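Local atomic coordinates of serine protease pet (Escherichia coli, PDB entry 4OM9), a protein that is a secreted autotransporter enterotoxin of enteroaggregative Escherichia coli, a serine protease that probably cleaves the host protein alpha-fodrin. Residues Ser304-Leu309 with Ser327-Asn332; Asn333-Gly338 with Lys354-Asp359; Asn358-Lys363 with Asn378-Asn383; Gln373-Asn378 with Lys392-Ile397. All coordinates share one frame; numbering follows the deposited sequence.

Contact 1: residues Ser304-Leu309 with Ser327-Asn332; sequences SLKENL and SAEGNN
Glu329 and Lys306 lie alongside each other, pointing the same way, where two parallel strands of successive beta-helix coils run out into turns. Contact is made by the aliphatic part of the lysine: its CG sits 3.6 Å from Glu329 OE1, and its CB faces the other carboxylate oxygen. The charged ends do not meet, since bends at chi2 and chi3 carry Lys306 NZ off to 5.9 Å from Glu329 OE1, too far for a salt bridge although the opposite charges probably still attract. Glu329 runs alongside the lysine because its CG is anti to the backbone N (chi1 -162°) and the chain beyond is extended. On its other flank the carboxylate is tied to Ser304 through water 1, which donates to Glu329 OE1 (3.0 Å) and is also hydrogen-bonded to Ser304 OG. That hydroxyl packs against Glu329 CB at 3.9 Å from OG. Two backbone bonds fix the register beneath these side chains: Leu305 N to Ser327 O (2.9 Å), and Glu329 N to Leu305 O (3.1 Å). Leu305 and Ala328 point to the other face of the sheet, where both touch Val334. Strand 301-305 is thus held between strand 323-328 and strand 267-271, to which Ser304 and Lys306 are bonded through Ala268 and Ile270.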
# COMPACT_ATOMS: atom_id res chain seq x y z
N SER A 304 -11.81 -31.25 -34.92
CA SER A 304 -10.96 -32.43 -34.83
C SER A 304 -9.79 -32.40 -35.81
O SER A 304 -9.98 -32.17 -37.00
CB SER A 304 -11.77 -33.70 -35.07
OG SER A 304 -10.94 -34.83 -34.95
N LEU A 305 -8.59 -32.66 -35.30
CA LEU A 305 -7.38 -32.67 -36.12
C LEU A 305 -6.93 -34.10 -36.42
O LEU A 305 -6.74 -34.90 -35.48
CB LEU A 305 -6.26 -31.89 -35.41
CG LEU A 305 -6.12 -30.39 -35.64
CD1 LEU A 305 -7.47 -29.71 -35.71
CD2 LEU A 305 -5.26 -29.78 -34.57
N LYS A 306 -6.76 -34.43 -37.71
CA LYS A 306 -6.29 -35.75 -38.14
C LYS A 306 -4.78 -35.85 -38.17
O LYS A 306 -4.22 -36.90 -38.45
CB LYS A 306 -6.81 -36.09 -39.54
CG LYS A 306 -8.22 -35.67 -39.83
CD LYS A 306 -8.34 -35.15 -41.27
CE LYS A 306 -8.63 -36.24 -42.27
NZ LYS A 306 -8.80 -35.65 -43.63
N GLU A 307 -4.12 -34.73 -37.92
CA GLU A 307 -2.67 -34.66 -38.04
C GLU A 307 -2.24 -33.35 -37.42
O GLU A 307 -3.08 -32.53 -37.05
CB GLU A 307 -2.23 -34.75 -39.51
CG GLU A 307 -2.97 -33.75 -40.40
CD GLU A 307 -2.61 -33.85 -41.89
OE1 GLU A 307 -2.32 -34.97 -42.38
OE2 GLU A 307 -2.63 -32.81 -42.57
N ASN A 308 -0.94 -33.15 -37.31
CA ASN A 308 -0.40 -31.88 -36.91
C ASN A 308 -0.92 -30.81 -37.84
O ASN A 308 -0.98 -31.01 -39.06
CB ASN A 308 1.12 -31.91 -36.90
CG ASN A 308 1.66 -32.84 -35.84
OD1 ASN A 308 0.90 -33.31 -34.99
ND2 ASN A 308 2.95 -33.11 -35.89
N LEU A 309 -1.37 -29.70 -37.25
CA LEU A 309 -1.82 -28.55 -37.99
C LEU A 309 -0.87 -27.39 -37.71
O LEU A 309 -0.63 -27.03 -36.55
CB LEU A 309 -3.27 -28.18 -37.63
CG LEU A 309 -3.80 -26.96 -38.39
CD1 LEU A 309 -4.04 -27.29 -39.88
CD2 LEU A 309 -5.06 -26.39 -37.76
N SER A 327 -9.96 -31.56 -30.46
CA SER A 327 -9.57 -32.93 -30.16
C SER A 327 -8.72 -33.54 -31.27
O SER A 327 -8.77 -33.10 -32.41
CB SER A 327 -10.81 -33.80 -29.96
OG SER A 327 -11.60 -33.34 -28.88
N ALA A 328 -7.95 -34.55 -30.89
CA ALA A 328 -7.28 -35.41 -31.85
C ALA A 328 -8.17 -36.58 -32.23
O ALA A 328 -8.76 -37.24 -31.38
CB ALA A 328 -5.97 -35.92 -31.30
N GLU A 329 -8.24 -36.83 -33.53
CA GLU A 329 -8.90 -38.01 -34.05
C GLU A 329 -8.25 -39.27 -33.48
O GLU A 329 -7.03 -39.34 -33.38
CB GLU A 329 -8.81 -37.99 -35.56
CG GLU A 329 -9.76 -38.86 -36.32
CD GLU A 329 -9.57 -38.69 -37.82
OE1 GLU A 329 -10.44 -38.09 -38.48
OE2 GLU A 329 -8.51 -39.12 -38.34
N GLY A 330 -9.07 -40.24 -33.10
CA GLY A 330 -8.60 -41.51 -32.56
C GLY A 330 -7.66 -41.45 -31.37
O GLY A 330 -6.85 -42.36 -31.20
N ASN A 331 -7.76 -40.39 -30.56
CA ASN A 331 -6.90 -40.14 -29.38
C ASN A 331 -5.42 -40.14 -29.75
O ASN A 331 -4.55 -40.48 -28.93
CB ASN A 331 -7.18 -41.17 -28.26
CG ASN A 331 -6.58 -40.76 -26.88
OD1 ASN A 331 -6.46 -39.58 -26.55
ND2 ASN A 331 -6.19 -41.76 -26.08
N ASN A 332 -5.13 -39.75 -30.98
CA ASN A 332 -3.75 -39.58 -31.43
C ASN A 332 -3.04 -38.37 -30.81
O ASN A 332 -3.65 -37.57 -30.10
CB ASN A 332 -3.72 -39.46 -32.95
CG ASN A 332 -4.12 -40.76 -33.63
OD1 ASN A 332 -3.28 -41.62 -33.85
ND2 ASN A 332 -5.41 -40.93 -33.91
O HOH W 1 -12.60 -36.52 -37.07

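Contact 2: residues Asn333-Gly338 with Lys354-Asp359; sequences NVTFKG and KYASND
This is a parallel strand pairing between neighbouring coils of the beta-helix, with strand 354-355 at one edge of a short three-stranded sheet and strand 335-337 at its middle. Phe336 is bonded through both its backbone N and its O: the N donates to Lys354 O (3.0 Å), and the O accepts from Ala356 N at 2.7 Å. The same oxygen lies over one face of the Tyr355 ring, 3.3 Å from CD1, so the carbonyl is covered by the ring as well as hydrogen-bonded. Phe336 and Tyr355 point to the same side, each with CG anti to its backbone N (chi1 172° and -169°), and their rings meet obliquely, with planes at 77° and Phe336 CD2 3.5 Å from Tyr355 CE1. The ring of Phe316, outside the two segments, stacks on Phe336. The phenol of Tyr355 reaches past this apolar patch to Gly338, whose N donates to Tyr355 OH, while that hydroxyl gives its proton to Asp359 OD2 (2.7 Å). Fully extended, Lys337 crosses this corner: CB lies on Ala356 CB, and CE is 3.9 Å from Asp359 CG. Its NZ stays short of Asp359 OD1, which forms a salt bridge with Lys109. The buried phenol oxygen is therefore gripped as acceptor and donor at once, an arrangement that fixes the direction of the hydroxyl's O-H and joins the end of one strand to the turn after the other, while the nearby lysines would probably stabilise the negative charge of Asp359.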
# COMPACT_ATOMS: atom_id res chain seq x y z
N ASN A 333 -1.75 -38.24 -31.09
CA ASN A 333 -1.00 -37.11 -30.60
C ASN A 333 -0.74 -36.07 -31.69
O ASN A 333 0.21 -36.19 -32.45
CB ASN A 333 0.32 -37.60 -30.00
CG ASN A 333 0.10 -38.45 -28.78
OD1 ASN A 333 -0.91 -38.32 -28.08
ND2 ASN A 333 1.05 -39.33 -28.50
N VAL A 334 -1.58 -35.05 -31.77
CA VAL A 334 -1.37 -33.98 -32.75
C VAL A 334 -1.08 -32.62 -32.10
O VAL A 334 -1.61 -32.28 -31.03
CB VAL A 334 -2.58 -33.84 -33.71
CG1 VAL A 334 -2.83 -35.14 -34.43
CG2 VAL A 334 -3.82 -33.41 -32.95
N THR A 335 -0.25 -31.83 -32.77
CA THR A 335 0.09 -30.51 -32.27
C THR A 335 -0.56 -29.42 -33.12
O THR A 335 -0.83 -29.62 -34.30
CB THR A 335 1.61 -30.30 -32.23
OG1 THR A 335 2.13 -30.33 -33.56
CG2 THR A 335 2.28 -31.42 -31.40
N PHE A 336 -0.82 -28.29 -32.49
CA PHE A 336 -1.19 -27.10 -33.23
C PHE A 336 -0.11 -26.05 -33.11
O PHE A 336 0.53 -25.91 -32.06
CB PHE A 336 -2.51 -26.52 -32.75
CG PHE A 336 -2.83 -25.18 -33.36
CD1 PHE A 336 -3.15 -25.07 -34.70
CD2 PHE A 336 -2.80 -24.03 -32.59
CE1 PHE A 336 -3.46 -23.85 -35.27
CE2 PHE A 336 -3.10 -22.79 -33.14
CZ PHE A 336 -3.42 -22.70 -34.49
N LYS A 337 0.10 -25.31 -34.20
CA LYS A 337 1.02 -24.18 -34.21
C LYS A 337 0.45 -23.08 -35.08
O LYS A 337 -0.14 -23.35 -36.14
CB LYS A 337 2.39 -24.60 -34.73
CG LYS A 337 3.39 -23.46 -34.77
CD LYS A 337 4.76 -23.94 -35.20
CE LYS A 337 5.76 -22.79 -35.20
NZ LYS A 337 7.16 -23.27 -35.43
N GLY A 338 0.64 -21.84 -34.64
CA GLY A 338 0.25 -20.68 -35.43
C GLY A 338 0.41 -19.36 -34.69
O GLY A 338 1.25 -19.21 -33.82
N LYS A 354 -2.15 -30.91 -27.82
CA LYS A 354 -0.99 -30.14 -27.42
C LYS A 354 -0.75 -28.97 -28.37
O LYS A 354 -0.89 -29.11 -29.59
CB LYS A 354 0.26 -31.03 -27.39
CG LYS A 354 0.23 -32.09 -26.30
CD LYS A 354 1.61 -32.70 -26.15
CE LYS A 354 1.64 -33.78 -25.08
NZ LYS A 354 0.28 -34.22 -24.63
N TYR A 355 -0.42 -27.81 -27.81
CA TYR A 355 0.16 -26.77 -28.63
C TYR A 355 1.58 -27.27 -28.90
O TYR A 355 2.18 -27.92 -28.04
CB TYR A 355 0.14 -25.37 -27.96
CG TYR A 355 0.51 -24.29 -28.96
CD1 TYR A 355 -0.45 -23.77 -29.81
CD2 TYR A 355 1.82 -23.87 -29.09
CE1 TYR A 355 -0.11 -22.83 -30.77
CE2 TYR A 355 2.17 -22.94 -30.02
CZ TYR A 355 1.21 -22.41 -30.87
OH TYR A 355 1.59 -21.48 -31.80
N ALA A 356 2.08 -27.00 -30.10
CA ALA A 356 3.44 -27.36 -30.50
C ALA A 356 4.49 -27.01 -29.45
O ALA A 356 4.34 -26.04 -28.71
CB ALA A 356 3.79 -26.70 -31.83
N SER A 357 5.56 -27.79 -29.41
CA SER A 357 6.53 -27.70 -28.32
C SER A 357 7.74 -26.83 -28.64
O SER A 357 8.55 -26.55 -27.76
CB SER A 357 7.02 -29.10 -27.94
OG SER A 357 8.14 -29.46 -28.71
N ASN A 358 7.90 -26.41 -29.88
CA ASN A 358 9.00 -25.50 -30.17
C ASN A 358 8.52 -24.05 -30.29
O ASN A 358 9.24 -23.18 -30.78
CB ASN A 358 9.76 -25.94 -31.43
CG ASN A 358 8.89 -25.95 -32.68
OD1 ASN A 358 7.65 -25.92 -32.61
ND2 ASN A 358 9.53 -26.01 -33.84
N ASP A 359 7.31 -23.79 -29.82
CA ASP A 359 6.68 -22.49 -29.99
C ASP A 359 5.84 -22.14 -28.76
O ASP A 359 5.27 -23.03 -28.13
CB ASP A 359 5.81 -22.47 -31.25
CG ASP A 359 5.41 -21.07 -31.67
OD1 ASP A 359 6.30 -20.19 -31.75
OD2 ASP A 359 4.20 -20.84 -31.91
O HOH W 2 3.88 -19.37 -34.53

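Contact 3: residues Asn358-Lys363 with Asn378-Asn383; sequences NDALHK and NLKTGN
Two adjacent rungs of a parallel sheet of the beta-helix meet here, strand 361-363 running beside strand 379-381 at 4.7 Å between axes and 18° between directions. A ladder of alternating backbone bonds joins them: Leu361 N to Asn378 O, Lys380 N to Leu361 O (2.8 Å), Lys363 N to Lys380 O, and Gly382 N to Lys363 O. Residues face one another in register: Leu361 with Leu379, His362 with Lys380, Lys363 with Thr381. Leu379 puts CD1 against Leu361 CG at 3.9 Å and also against Leu361 O, the two leucines crossing obliquely. On the opposite face His362 and Lys380 lie side by side, both with CG anti to the carbonyl carbon, and the methylenes of the lysine run along the imidazole: Lys380 CB is 3.8 Å from His362 CD2, and CD is equally near NE2. Each polar end is held by the protein beyond, Lys380 NZ by Ala632 and Thr88 and His362 ND1 by Tyr110 O. Lys363, buried on the leucine side, bends at chi2 (-83°) and thereby runs along the strand ends past Thr381 OG1 (3.7 Å from CD) to bring NZ to Asn383 O at 2.7 Å. The ammonium stands above that carbonyl plane, and the carbonyls of Gly365 and Gly367 also accept from it, so this buried charge is satisfied by backbone oxygens. An inward leucine pair in register and a parallel ladder between coils are typical of parallel beta-helices, here the right-handed one of an autotransporter passenger domain.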
# COMPACT_ATOMS: atom_id res chain seq x y z
N ASN A 358 7.90 -26.41 -29.88
CA ASN A 358 9.00 -25.50 -30.17
C ASN A 358 8.52 -24.05 -30.29
O ASN A 358 9.24 -23.18 -30.78
CB ASN A 358 9.76 -25.94 -31.43
CG ASN A 358 8.89 -25.95 -32.68
OD1 ASN A 358 7.65 -25.92 -32.61
ND2 ASN A 358 9.53 -26.01 -33.84
N ASP A 359 7.31 -23.79 -29.82
CA ASP A 359 6.68 -22.49 -29.99
C ASP A 359 5.84 -22.14 -28.76
O ASP A 359 5.27 -23.03 -28.13
CB ASP A 359 5.81 -22.47 -31.25
CG ASP A 359 5.41 -21.07 -31.67
OD1 ASP A 359 6.30 -20.19 -31.75
OD2 ASP A 359 4.20 -20.84 -31.91
N ALA A 360 5.75 -20.86 -28.43
CA ALA A 360 4.87 -20.42 -27.35
C ALA A 360 3.43 -20.32 -27.81
O ALA A 360 3.14 -19.80 -28.88
CB ALA A 360 5.31 -19.06 -26.78
N LEU A 361 2.52 -20.79 -26.97
CA LEU A 361 1.12 -20.60 -27.24
C LEU A 361 0.67 -19.20 -26.74
O LEU A 361 0.68 -18.92 -25.54
CB LEU A 361 0.31 -21.72 -26.59
CG LEU A 361 -1.17 -21.53 -26.25
CD1 LEU A 361 -1.95 -20.98 -27.43
CD2 LEU A 361 -1.77 -22.84 -25.78
N HIS A 362 0.28 -18.34 -27.68
CA HIS A 362 -0.19 -16.98 -27.35
C HIS A 362 -1.70 -16.95 -27.22
O HIS A 362 -2.42 -17.12 -28.20
CB HIS A 362 0.23 -15.97 -28.42
CG HIS A 362 1.70 -15.68 -28.44
ND1 HIS A 362 2.24 -14.64 -29.16
CD2 HIS A 362 2.74 -16.30 -27.83
CE1 HIS A 362 3.55 -14.63 -28.99
NE2 HIS A 362 3.88 -15.63 -28.19
N LYS A 363 -2.18 -16.71 -26.01
CA LYS A 363 -3.61 -16.66 -25.75
C LYS A 363 -4.09 -15.23 -25.45
O LYS A 363 -3.63 -14.59 -24.50
CB LYS A 363 -3.94 -17.60 -24.58
CG LYS A 363 -5.43 -17.87 -24.40
CD LYS A 363 -6.15 -16.79 -23.61
CE LYS A 363 -7.64 -17.12 -23.47
NZ LYS A 363 -8.37 -15.92 -23.01
N ASN A 378 5.34 -23.67 -23.54
CA ASN A 378 5.14 -22.45 -22.76
C ASN A 378 3.87 -21.72 -23.16
O ASN A 378 3.44 -21.78 -24.30
CB ASN A 378 6.35 -21.52 -22.89
CG ASN A 378 7.63 -22.16 -22.36
OD1 ASN A 378 7.58 -23.12 -21.58
ND2 ASN A 378 8.78 -21.64 -22.78
N LEU A 379 3.27 -21.07 -22.18
CA LEU A 379 2.09 -20.28 -22.41
C LEU A 379 2.44 -18.79 -22.26
O LEU A 379 3.18 -18.40 -21.37
CB LEU A 379 0.99 -20.66 -21.42
CG LEU A 379 -0.20 -19.70 -21.44
CD1 LEU A 379 -0.99 -19.87 -22.73
CD2 LEU A 379 -1.11 -19.85 -20.24
N LYS A 380 1.91 -17.97 -23.17
CA LYS A 380 1.91 -16.52 -22.99
C LYS A 380 0.48 -16.02 -23.08
O LYS A 380 -0.12 -16.09 -24.14
CB LYS A 380 2.79 -15.84 -24.03
CG LYS A 380 4.27 -16.12 -23.83
CD LYS A 380 5.15 -15.17 -24.59
CE LYS A 380 6.61 -15.41 -24.24
NZ LYS A 380 7.55 -14.35 -24.75
N THR A 381 -0.07 -15.54 -21.97
CA THR A 381 -1.47 -15.12 -21.96
C THR A 381 -1.64 -13.67 -21.47
O THR A 381 -0.91 -13.20 -20.59
CB THR A 381 -2.33 -16.09 -21.10
OG1 THR A 381 -3.69 -15.63 -21.09
CG2 THR A 381 -1.83 -16.19 -19.66
N GLY A 382 -2.59 -12.95 -22.08
CA GLY A 382 -2.81 -11.55 -21.79
C GLY A 382 -4.25 -11.16 -21.52
O GLY A 382 -4.54 -9.99 -21.33
N ASN A 383 -5.15 -12.12 -21.49
CA ASN A 383 -6.56 -11.78 -21.38
C ASN A 383 -7.42 -13.03 -21.13
O ASN A 383 -7.01 -14.15 -21.44
CB ASN A 383 -7.03 -11.06 -22.66
CG ASN A 383 -8.28 -10.25 -22.44
OD1 ASN A 383 -8.76 -10.16 -21.31
ND2 ASN A 383 -8.82 -9.65 -23.49

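Contact 4: residues Gln373-Asn378 with Lys392-Ile397; sequences QAQNTN and KTFNNI
Contacts to an aromatic ring centre on Phe394, which lies alongside Gln375. The glutamine's CG sits over one face of the ring, a CH-pi contact 3.9 Å from the centroid, and Thr377 O meets the ring edge in its plane. A bend at chi2 (-68°) lays the Gln375 methylenes on the ring and turns its amide away to Tyr355 N, Trp351 and Ile353 O, with NE2 also donating to Gln373 O. Backbone bonds come next: Gln375 N to Thr393 O (2.8 Å), and Asn395 N to Thr377 O (2.9 Å). Asparagine amides form the third group. Asn395 ND2 donates to Asn376 OD1 at 3.0 Å, the acceptor lying in the donor's amide plane while the two amides are turned 64° apart. Asn376 reaches it with CG anti to the backbone N (chi1 -173°). Asn378 OD1 takes only weak bonds from Asn396, from N at 3.3 Å and from ND2 at 3.4 Å, and water 3 bridges it weakly to Asn395 ND2. Polar amides pairing across the loops, with an aromatic ring packed on Val371, Leu379 and Leu388, mark the turn regions between strands of successive beta-helix coils.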
# COMPACT_ATOMS: atom_id res chain seq x y z
N GLN A 373 -5.13 -31.37 -21.08
CA GLN A 373 -3.92 -32.20 -21.03
C GLN A 373 -2.63 -31.37 -20.92
O GLN A 373 -2.59 -30.22 -21.28
CB GLN A 373 -3.85 -33.13 -22.25
CG GLN A 373 -3.92 -32.48 -23.65
CD GLN A 373 -3.75 -33.53 -24.79
OE1 GLN A 373 -2.64 -33.88 -25.15
NE2 GLN A 373 -4.86 -34.04 -25.31
N ALA A 374 -1.57 -31.99 -20.40
CA ALA A 374 -0.28 -31.30 -20.32
C ALA A 374 0.19 -30.96 -21.73
O ALA A 374 -0.07 -31.71 -22.68
CB ALA A 374 0.76 -32.16 -19.59
N GLN A 375 0.92 -29.86 -21.84
CA GLN A 375 1.24 -29.26 -23.13
C GLN A 375 2.69 -29.43 -23.52
O GLN A 375 3.02 -29.38 -24.70
CB GLN A 375 0.88 -27.78 -23.11
CG GLN A 375 -0.60 -27.53 -22.96
CD GLN A 375 -1.38 -27.96 -24.19
OE1 GLN A 375 -1.29 -27.34 -25.26
NE2 GLN A 375 -2.14 -29.03 -24.04
N ASN A 376 3.56 -29.65 -22.53
CA ASN A 376 5.00 -29.66 -22.77
C ASN A 376 5.44 -28.45 -23.62
O ASN A 376 6.26 -28.55 -24.53
CB ASN A 376 5.40 -30.98 -23.44
CG ASN A 376 6.91 -31.14 -23.59
OD1 ASN A 376 7.69 -30.53 -22.85
ND2 ASN A 376 7.33 -31.95 -24.56
N THR A 377 4.88 -27.28 -23.32
CA THR A 377 5.32 -26.05 -23.97
C THR A 377 5.01 -24.87 -23.07
O THR A 377 4.47 -25.06 -21.98
CB THR A 377 4.64 -25.83 -25.38
OG1 THR A 377 5.43 -24.92 -26.17
CG2 THR A 377 3.24 -25.27 -25.21
N ASN A 378 5.34 -23.67 -23.54
CA ASN A 378 5.14 -22.45 -22.76
C ASN A 378 3.87 -21.72 -23.16
O ASN A 378 3.44 -21.78 -24.30
CB ASN A 378 6.35 -21.52 -22.89
CG ASN A 378 7.63 -22.16 -22.36
OD1 ASN A 378 7.58 -23.12 -21.58
ND2 ASN A 378 8.78 -21.64 -22.78
N LYS A 392 1.20 -30.23 -14.26
CA LYS A 392 2.25 -29.57 -15.03
C LYS A 392 1.71 -29.16 -16.40
O LYS A 392 2.31 -29.47 -17.44
CB LYS A 392 3.46 -30.49 -15.17
CG LYS A 392 4.76 -29.84 -14.79
CD LYS A 392 5.31 -28.95 -15.89
CE LYS A 392 5.97 -29.80 -16.94
NZ LYS A 392 7.40 -30.11 -16.62
N THR A 393 0.57 -28.47 -16.40
CA THR A 393 -0.14 -28.18 -17.63
C THR A 393 0.75 -27.52 -18.69
O THR A 393 0.83 -27.99 -19.82
CB THR A 393 -1.37 -27.32 -17.34
OG1 THR A 393 -2.26 -28.07 -16.49
CG2 THR A 393 -2.07 -26.95 -18.63
N PHE A 394 1.45 -26.46 -18.31
CA PHE A 394 2.47 -25.89 -19.18
C PHE A 394 3.81 -26.04 -18.50
O PHE A 394 3.87 -26.28 -17.31
CB PHE A 394 2.17 -24.42 -19.48
CG PHE A 394 0.97 -24.23 -20.36
CD1 PHE A 394 1.11 -24.29 -21.75
CD2 PHE A 394 -0.28 -24.04 -19.82
CE1 PHE A 394 0.01 -24.12 -22.58
CE2 PHE A 394 -1.38 -23.88 -20.64
CZ PHE A 394 -1.24 -23.93 -22.03
N ASN A 395 4.88 -25.94 -19.26
CA ASN A 395 6.19 -25.98 -18.65
C ASN A 395 6.45 -24.65 -17.90
O ASN A 395 6.81 -24.65 -16.72
CB ASN A 395 7.25 -26.29 -19.71
CG ASN A 395 7.09 -27.70 -20.32
OD1 ASN A 395 6.54 -28.61 -19.68
ND2 ASN A 395 7.56 -27.88 -21.55
N ASN A 396 6.22 -23.53 -18.58
CA ASN A 396 6.31 -22.18 -18.03
C ASN A 396 5.15 -21.32 -18.49
O ASN A 396 4.76 -21.40 -19.66
CB ASN A 396 7.62 -21.50 -18.45
CG ASN A 396 8.83 -22.21 -17.93
OD1 ASN A 396 9.16 -22.10 -16.75
ND2 ASN A 396 9.50 -22.96 -18.80
N ILE A 397 4.62 -20.48 -17.60
CA ILE A 397 3.56 -19.56 -17.95
C ILE A 397 3.98 -18.08 -17.79
O ILE A 397 4.58 -17.70 -16.78
CB ILE A 397 2.32 -19.82 -17.10
CG1 ILE A 397 1.81 -21.24 -17.35
CG2 ILE A 397 1.22 -18.79 -17.39
CD1 ILE A 397 0.78 -21.72 -16.38
O HOH W 3 8.59 -25.21 -23.31

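How the contacts relate
All four contacts join one coil of the beta-helix to the next. Contact 3 is the most buried, a regular strand ladder with leucines inside; contacts 1, 2 and 4 are partly buried, contact 1 ending in exposed turns with a water-bridged carboxylate, and contact 4 joining two loops by backbone bonds, a CH-pi contact and asparagine amides. Contacts 1 and 2 touch where Leu309 and Asn308 bond to Thr335, so strand 335-337 is flanked on both sides. Contacts 2 and 3 share Asn358 and Asp359, and contacts 3 and 4 share Asn378. Gln375 and Thr377 of contact 4 in turn bond to Tyr355 and Ala356 of contact 2.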